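Local structure of beta-amyloid-like protein (Caenorhabditis elegans, 3K66) at residues K120-K123 and H124-L127; A160-K163 and P164-H168; L170-I173 and D174-I177. The protein is a nematode homologue of the human amyloid precursor protein whose E2 domain carries a heparin binding site, with a probable role in cell adhesion and development. One frame throughout, in Å; residues are numbered along the deposited sequence.

How the contacts relate
All three contacts are local, each lying within one continuous piece of the all-helical E2 domain. Contact 1 and contact 2 are surface contacts where a loop runs into a helix, helix 123-154 and helix 163-182 respectively. Contact 3 is partly buried and lies further along that second helix, its centre about 15 Å from the centre of contact 2; contact 1 is more remote, about 24 Å from contact 3 between centres. The chemistry follows position. An asparagine with a water serves the first turn in contact 1, and a tyrosine ring meets the methyls of a threonine and a valine in contact 2. Contact 3, in mid-helix, combines regular backbone bonds with apolar packing, while its charged side chains pair with residues of other helices.

Contact 1 of 3, residues K120-K123 and H124-L127; sequences KPNK and HSVL
A chi1 of -162° turns the carboxamide of N122 to the side of its own carbonyl carbon and toward the first turn of helix 123-154, where a water links it to S125 N. In V126 the branch CG1 stands anti to the backbone N, which leaves CG2 beside that nitrogen and loosely near N122 CB, at 4.4 Å. The real link between N122 and V126 is made by the backbone: V126 N donates to N122 O at 3.0 Å, with an N-H...O angle of 159°. The same N-H leans more weakly on K123 O, 3.1 Å from V126 N, as the chain winds into the helix. The water donates to N122 OD1 at 2.7 Å and accepts a weak bond from S125 N, 3.3 Å away. The other end of the amide, ND2, is hydrogen-bonded to A113 O of helix 55-119, while V126 packs on A113 and L114 of the same helix. Asparagine suits this place because its flat amide offers an acceptor and a donor at once, and valine suits a buried position facing another helix. N122 thus works as a polar joint between two helices: its backbone carbonyl serves the new helix, its carboxamide oxygen reaches the first turn through a water whose second bond is weak, and its amide nitrogen holds to the helix before.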
loop_
_atom_site.group_PDB
_atom_site.type_symbol
_atom_site.label_atom_id
_atom_site.label_comp_id
_atom_site.label_asym_id
_atom_site.label_seq_id
_atom_site.Cartn_x
_atom_site.Cartn_y
_atom_site.Cartn_z
ATOM N N LYS A 120 -24.674 -21.895 25.724
ATOM C CA LYS A 120 -24.798 -23.023 24.790
ATOM C C LYS A 120 -23.726 -23.053 23.717
ATOM O O LYS A 120 -23.345 -22.022 23.170
ATOM C CB LYS A 120 -26.180 -23.048 24.169
ATOM C CG LYS A 120 -26.509 -21.902 23.243
ATOM C CD LYS A 120 -26.834 -20.654 24.017
ATOM C CE LYS A 120 -27.363 -19.595 23.066
ATOM N NZ LYS A 120 -27.809 -18.401 23.834
ATOM N N PRO A 121 -23.229 -24.262 23.398
ATOM C CA PRO A 121 -22.190 -24.585 22.418
ATOM C C PRO A 121 -22.150 -23.782 21.117
ATOM O O PRO A 121 -22.613 -24.258 20.078
ATOM C CB PRO A 121 -22.415 -26.072 22.132
ATOM C CG PRO A 121 -22.750 -26.564 23.474
ATOM C CD PRO A 121 -23.683 -25.493 24.055
ATOM N N ASN A 122 -21.547 -22.598 21.163
ATOM C CA ASN A 122 -21.416 -21.814 19.971
ATOM C C ASN A 122 -20.228 -22.354 19.166
ATOM O O ASN A 122 -19.699 -21.696 18.264
ATOM C CB ASN A 122 -21.225 -20.352 20.314
ATOM C CG ASN A 122 -21.520 -19.461 19.156
ATOM O OD1 ASN A 122 -22.137 -19.877 18.185
ATOM N ND2 ASN A 122 -21.084 -18.201 19.254
ATOM N N LYS A 123 -19.802 -23.556 19.542
ATOM C CA LYS A 123 -18.717 -24.285 18.898
ATOM C C LYS A 123 -18.195 -23.673 17.600
ATOM O O LYS A 123 -17.245 -22.892 17.613
ATOM C CB LYS A 123 -19.207 -25.711 18.633
ATOM C CG LYS A 123 -20.709 -25.730 18.276
ATOM C CD LYS A 123 -21.123 -26.970 17.516
ATOM C CE LYS A 123 -21.000 -28.210 18.365
ATOM N NZ LYS A 123 -22.008 -28.221 19.462
ATOM N N HIS A 124 -18.825 -24.052 16.490
ATOM C CA HIS A 124 -18.468 -23.600 15.150
ATOM C C HIS A 124 -18.336 -22.093 15.005
ATOM O O HIS A 124 -17.353 -21.599 14.460
ATOM C CB HIS A 124 -19.497 -24.136 14.142
ATOM C CG HIS A 124 -19.510 -23.410 12.835
ATOM N ND1 HIS A 124 -20.045 -22.143 12.695
ATOM C CD2 HIS A 124 -19.075 -23.765 11.601
ATOM C CE1 HIS A 124 -19.940 -21.759 11.439
ATOM N NE2 HIS A 124 -19.356 -22.724 10.751
ATOM N N SER A 125 -19.327 -21.358 15.488
ATOM C CA SER A 125 -19.290 -19.907 15.374
ATOM C C SER A 125 -18.033 -19.306 15.994
ATOM O O SER A 125 -17.450 -18.367 15.447
ATOM C CB SER A 125 -20.538 -19.290 16.012
ATOM O OG SER A 125 -20.567 -17.894 15.806
ATOM N N VAL A 126 -17.608 -19.844 17.132
ATOM C CA VAL A 126 -16.410 -19.323 17.786
ATOM C C VAL A 126 -15.239 -19.347 16.812
ATOM O O VAL A 126 -14.564 -18.327 16.616
ATOM C CB VAL A 126 -16.091 -20.115 19.094
ATOM C CG1 VAL A 126 -14.606 -20.046 19.434
ATOM C CG2 VAL A 126 -16.887 -19.518 20.252
ATOM N N LEU A 127 -15.026 -20.511 16.199
ATOM C CA LEU A 127 -13.956 -20.723 15.230
ATOM C C LEU A 127 -14.032 -19.797 14.013
ATOM O O LEU A 127 -13.074 -19.094 13.699
ATOM C CB LEU A 127 -13.975 -22.181 14.771
ATOM C CG LEU A 127 -13.017 -22.639 13.669
ATOM C CD1 LEU A 127 -11.602 -22.185 13.958
ATOM C CD2 LEU A 127 -13.056 -24.149 13.588
HETATM O O HOH W 1 -22.331 -22.096 16.669
#

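Contact 2 of 3, residues A160-K163 and P164-H168; sequences AAYK and PTVIH
The ring of Y162 is the flat group here, and T165 and V166 meet opposite halves of it, both approaching obliquely. V166 CG2 lies 3.3 Å from Y162 CE2, with T165 CG2 3.9 Å from Y162 CE1 on the other half. Both side chains cross the tyrosine at about a right angle. The ring turns back toward the first turn because its CG stands anti to the backbone N (chi1 -170°). Y162 is the N-cap of helix 163-182, and its carbonyl starts the hydrogen-bond ladder: V166 N donates to Y162 O at 2.8 Å. The next rung runs from I167 N to K163 O, 3.0 Å long and nearly straight at 171°. P164 suits the first turn, where the N-H it lacks would have no earlier carbonyl of this helix to meet; its CD rests 3.4 Å from A160 O. Beyond the turn, Y162 touches T144 and R147 of helix 123-154, while K163 and V166 lie against Y148. Tyrosine therefore does two jobs at this helix start, its polar carbonyl serving the ladder and its ring bridging the apolar branches of the first turn to the neighbouring helix.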
loop_
_atom_site.group_PDB
_atom_site.type_symbol
_atom_site.label_atom_id
_atom_site.label_comp_id
_atom_site.label_asym_id
_atom_site.label_seq_id
_atom_site.Cartn_x
_atom_site.Cartn_y
_atom_site.Cartn_z
ATOM N N ALA A 160 14.449 2.526 5.070
ATOM C CA ALA A 160 15.257 2.399 6.266
ATOM C C ALA A 160 14.605 3.126 7.450
ATOM O O ALA A 160 14.727 2.687 8.594
ATOM C CB ALA A 160 16.653 2.934 6.003
ATOM N N ALA A 161 13.906 4.226 7.180
ATOM C CA ALA A 161 13.241 4.981 8.240
ATOM C C ALA A 161 11.863 4.389 8.511
ATOM O O ALA A 161 10.998 5.035 9.111
ATOM C CB ALA A 161 13.104 6.449 7.837
ATOM N N TYR A 162 11.665 3.156 8.059
ATOM C CA TYR A 162 10.399 2.482 8.233
ATOM C C TYR A 162 10.623 1.128 8.878
ATOM O O TYR A 162 9.769 0.640 9.624
ATOM C CB TYR A 162 9.732 2.312 6.872
ATOM C CG TYR A 162 8.300 1.827 6.927
ATOM C CD1 TYR A 162 7.342 2.506 7.681
ATOM C CD2 TYR A 162 7.885 0.732 6.164
ATOM C CE1 TYR A 162 6.008 2.117 7.667
ATOM C CE2 TYR A 162 6.553 0.334 6.137
ATOM C CZ TYR A 162 5.614 1.032 6.889
ATOM O OH TYR A 162 4.285 0.675 6.830
ATOM N N LYS A 163 11.782 0.534 8.611
ATOM C CA LYS A 163 12.083 -0.782 9.143
ATOM C C LYS A 163 11.773 -0.909 10.623
ATOM O O LYS A 163 11.001 -1.778 11.015
ATOM C CB LYS A 163 13.539 -1.167 8.865
ATOM C CG LYS A 163 13.844 -2.629 9.175
ATOM C CD LYS A 163 15.209 -3.055 8.660
ATOM C CE LYS A 163 15.427 -4.570 8.844
ATOM N NZ LYS A 163 16.624 -5.119 8.113
ATOM N N PRO A 164 12.347 -0.038 11.463
ATOM C CA PRO A 164 12.043 -0.164 12.892
ATOM C C PRO A 164 10.530 -0.272 13.099
ATOM O O PRO A 164 10.046 -1.102 13.878
ATOM C CB PRO A 164 12.641 1.113 13.479
ATOM C CG PRO A 164 12.489 2.096 12.361
ATOM C CD PRO A 164 12.926 1.282 11.164
ATOM N N THR A 165 9.790 0.560 12.374
ATOM C CA THR A 165 8.325 0.580 12.432
ATOM C C THR A 165 7.677 -0.747 11.983
ATOM O O THR A 165 6.715 -1.232 12.592
ATOM C CB THR A 165 7.789 1.732 11.547
ATOM O OG1 THR A 165 8.302 2.979 12.040
ATOM C CG2 THR A 165 6.276 1.772 11.544
ATOM N N VAL A 166 8.197 -1.318 10.899
ATOM C CA VAL A 166 7.668 -2.574 10.365
ATOM C C VAL A 166 7.858 -3.694 11.376
ATOM O O VAL A 166 6.930 -4.456 11.632
ATOM C CB VAL A 166 8.368 -2.962 9.028
ATOM C CG1 VAL A 166 8.029 -4.387 8.623
ATOM C CG2 VAL A 166 7.940 -2.012 7.918
ATOM N N ILE A 167 9.056 -3.796 11.947
ATOM C CA ILE A 167 9.311 -4.822 12.943
ATOM C C ILE A 167 8.425 -4.610 14.165
ATOM O O ILE A 167 8.094 -5.564 14.850
ATOM C CB ILE A 167 10.793 -4.841 13.413
ATOM C CG1 ILE A 167 11.741 -5.096 12.230
ATOM C CG2 ILE A 167 10.984 -5.926 14.468
ATOM C CD1 ILE A 167 13.214 -5.037 12.577
ATOM N N HIS A 168 8.033 -3.369 14.449
ATOM C CA HIS A 168 7.180 -3.091 15.610
ATOM C C HIS A 168 5.747 -3.532 15.348
ATOM O O HIS A 168 5.090 -4.091 16.225
ATOM C CB HIS A 168 7.198 -1.605 15.949
ATOM C CG HIS A 168 6.411 -1.268 17.172
ATOM N ND1 HIS A 168 5.163 -0.679 17.120
ATOM C CD2 HIS A 168 6.670 -1.486 18.484
ATOM C CE1 HIS A 168 4.693 -0.548 18.346
ATOM N NE2 HIS A 168 5.584 -1.029 19.192
#

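Contact 3 of 3, residues L170-I173 and D174-I177; sequences LRYI and DLRI
L170-I173 and D174-I177 form successive turns of one regular alpha-helix, in which each carbonyl meets the N-H four residues on. The bond from R176 N to Y172 O is short, at 2.7 Å, and those from L175 N to R171 O and from I177 N to I173 O are nearly as straight. The first of the series, D174 N to L170 O, is weak at 3.3 Å. On the exposed side, L175 CD1 lies over one face of the Y172 ring, 4.1 Å from Y172 CD1, an apolar contact between residues three apart. The ring of Y172 also meets that of H168 a turn earlier. R176 folds back on the preceding turn through a bend at chi3 (-67°), so that Y172 O lies 3.6 Å above the guanidinium plane of R176, over the centre of that group. One end of the guanidinium, R176 NH2, comes to 3.3 Å from I173 CG1, while NE makes a salt bridge to E137 of helix 123-154. Toward the interior, I173 and I177 lie side by side and point the same way, with I173 CG2 3.9 Å from I177 CD1; branched aliphatic chains one turn apart suit this buried stripe. I177 also packs on E137, E138 and W202. Apolar packing by the isoleucines is thus joined by charge: R176 pairs with E137 of helix 123-154 and D174 OD1 with R206 of helix 195-209, so the helix is tied to two others.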
loop_
_atom_site.group_PDB
_atom_site.type_symbol
_atom_site.label_atom_id
_atom_site.label_comp_id
_atom_site.label_asym_id
_atom_site.label_seq_id
_atom_site.Cartn_x
_atom_site.Cartn_y
_atom_site.Cartn_z
ATOM N N LEU A 170 4.745 -5.857 13.072
ATOM C CA LEU A 170 4.721 -7.309 12.964
ATOM C C LEU A 170 4.775 -8.012 14.322
ATOM O O LEU A 170 4.192 -9.085 14.498
ATOM C CB LEU A 170 5.850 -7.793 12.040
ATOM C CG LEU A 170 5.626 -7.427 10.568
ATOM C CD1 LEU A 170 6.824 -7.770 9.694
ATOM C CD2 LEU A 170 4.437 -8.182 10.083
ATOM N N ARG A 171 5.446 -7.388 15.283
ATOM C CA ARG A 171 5.567 -7.941 16.630
ATOM C C ARG A 171 4.210 -7.925 17.320
ATOM O O ARG A 171 3.727 -8.952 17.821
ATOM C CB ARG A 171 6.556 -7.122 17.448
ATOM C CG ARG A 171 7.624 -7.948 18.099
ATOM C CD ARG A 171 8.840 -7.092 18.342
ATOM N NE ARG A 171 10.071 -7.875 18.382
ATOM C CZ ARG A 171 11.277 -7.368 18.134
ATOM N NH1 ARG A 171 11.416 -6.079 17.825
ATOM N NH2 ARG A 171 12.351 -8.146 18.199
ATOM N N TYR A 172 3.593 -6.751 17.358
ATOM C CA TYR A 172 2.305 -6.652 18.007
ATOM C C TYR A 172 1.205 -7.435 17.322
ATOM O O TYR A 172 0.248 -7.844 17.964
ATOM C CB TYR A 172 1.888 -5.198 18.163
ATOM C CG TYR A 172 2.446 -4.579 19.405
ATOM C CD1 TYR A 172 1.798 -4.721 20.640
ATOM C CD2 TYR A 172 3.636 -3.859 19.360
ATOM C CE1 TYR A 172 2.323 -4.158 21.788
ATOM C CE2 TYR A 172 4.174 -3.292 20.513
ATOM C CZ TYR A 172 3.512 -3.447 21.719
ATOM O OH TYR A 172 4.061 -2.904 22.856
ATOM N N ILE A 173 1.304 -7.639 16.018
ATOM C CA ILE A 173 0.260 -8.422 15.365
ATOM C C ILE A 173 0.323 -9.829 15.944
ATOM O O ILE A 173 -0.696 -10.436 16.305
ATOM C CB ILE A 173 0.425 -8.478 13.833
ATOM C CG1 ILE A 173 0.070 -7.099 13.250
ATOM C CG2 ILE A 173 -0.518 -9.558 13.259
ATOM C CD1 ILE A 173 0.341 -6.961 11.808
ATOM N N ASP A 174 1.542 -10.334 16.072
ATOM C CA ASP A 174 1.705 -11.645 16.655
ATOM C C ASP A 174 1.132 -11.589 18.079
ATOM O O ASP A 174 0.248 -12.374 18.425
ATOM C CB ASP A 174 3.182 -12.060 16.680
ATOM C CG ASP A 174 3.661 -12.671 15.357
ATOM O OD1 ASP A 174 2.995 -12.532 14.297
ATOM O OD2 ASP A 174 4.742 -13.285 15.397
ATOM N N LEU A 175 1.595 -10.636 18.890
ATOM C CA LEU A 175 1.105 -10.518 20.264
ATOM C C LEU A 175 -0.422 -10.520 20.323
ATOM O O LEU A 175 -1.013 -11.378 20.995
ATOM C CB LEU A 175 1.660 -9.263 20.939
ATOM C CG LEU A 175 3.078 -9.436 21.490
ATOM C CD1 LEU A 175 3.548 -8.128 22.119
ATOM C CD2 LEU A 175 3.110 -10.563 22.505
ATOM N N ARG A 176 -1.071 -9.586 19.630
ATOM C CA ARG A 176 -2.531 -9.561 19.636
ATOM C C ARG A 176 -3.093 -10.955 19.237
ATOM O O ARG A 176 -3.964 -11.506 19.921
ATOM C CB ARG A 176 -3.085 -8.466 18.694
ATOM C CG ARG A 176 -2.938 -7.041 19.208
ATOM C CD ARG A 176 -3.552 -6.046 18.247
ATOM N NE ARG A 176 -2.811 -5.993 16.994
ATOM C CZ ARG A 176 -1.875 -5.093 16.708
ATOM N NH1 ARG A 176 -1.555 -4.144 17.580
ATOM N NH2 ARG A 176 -1.232 -5.165 15.547
ATOM N N ILE A 177 -2.588 -11.550 18.158
ATOM C CA ILE A 177 -3.102 -12.878 17.762
ATOM C C ILE A 177 -2.873 -13.918 18.863
ATOM O O ILE A 177 -3.755 -14.723 19.160
ATOM C CB ILE A 177 -2.494 -13.398 16.409
ATOM C CG1 ILE A 177 -2.969 -12.500 15.264
ATOM C CG2 ILE A 177 -2.980 -14.820 16.103
ATOM C CD1 ILE A 177 -2.414 -12.858 13.908
#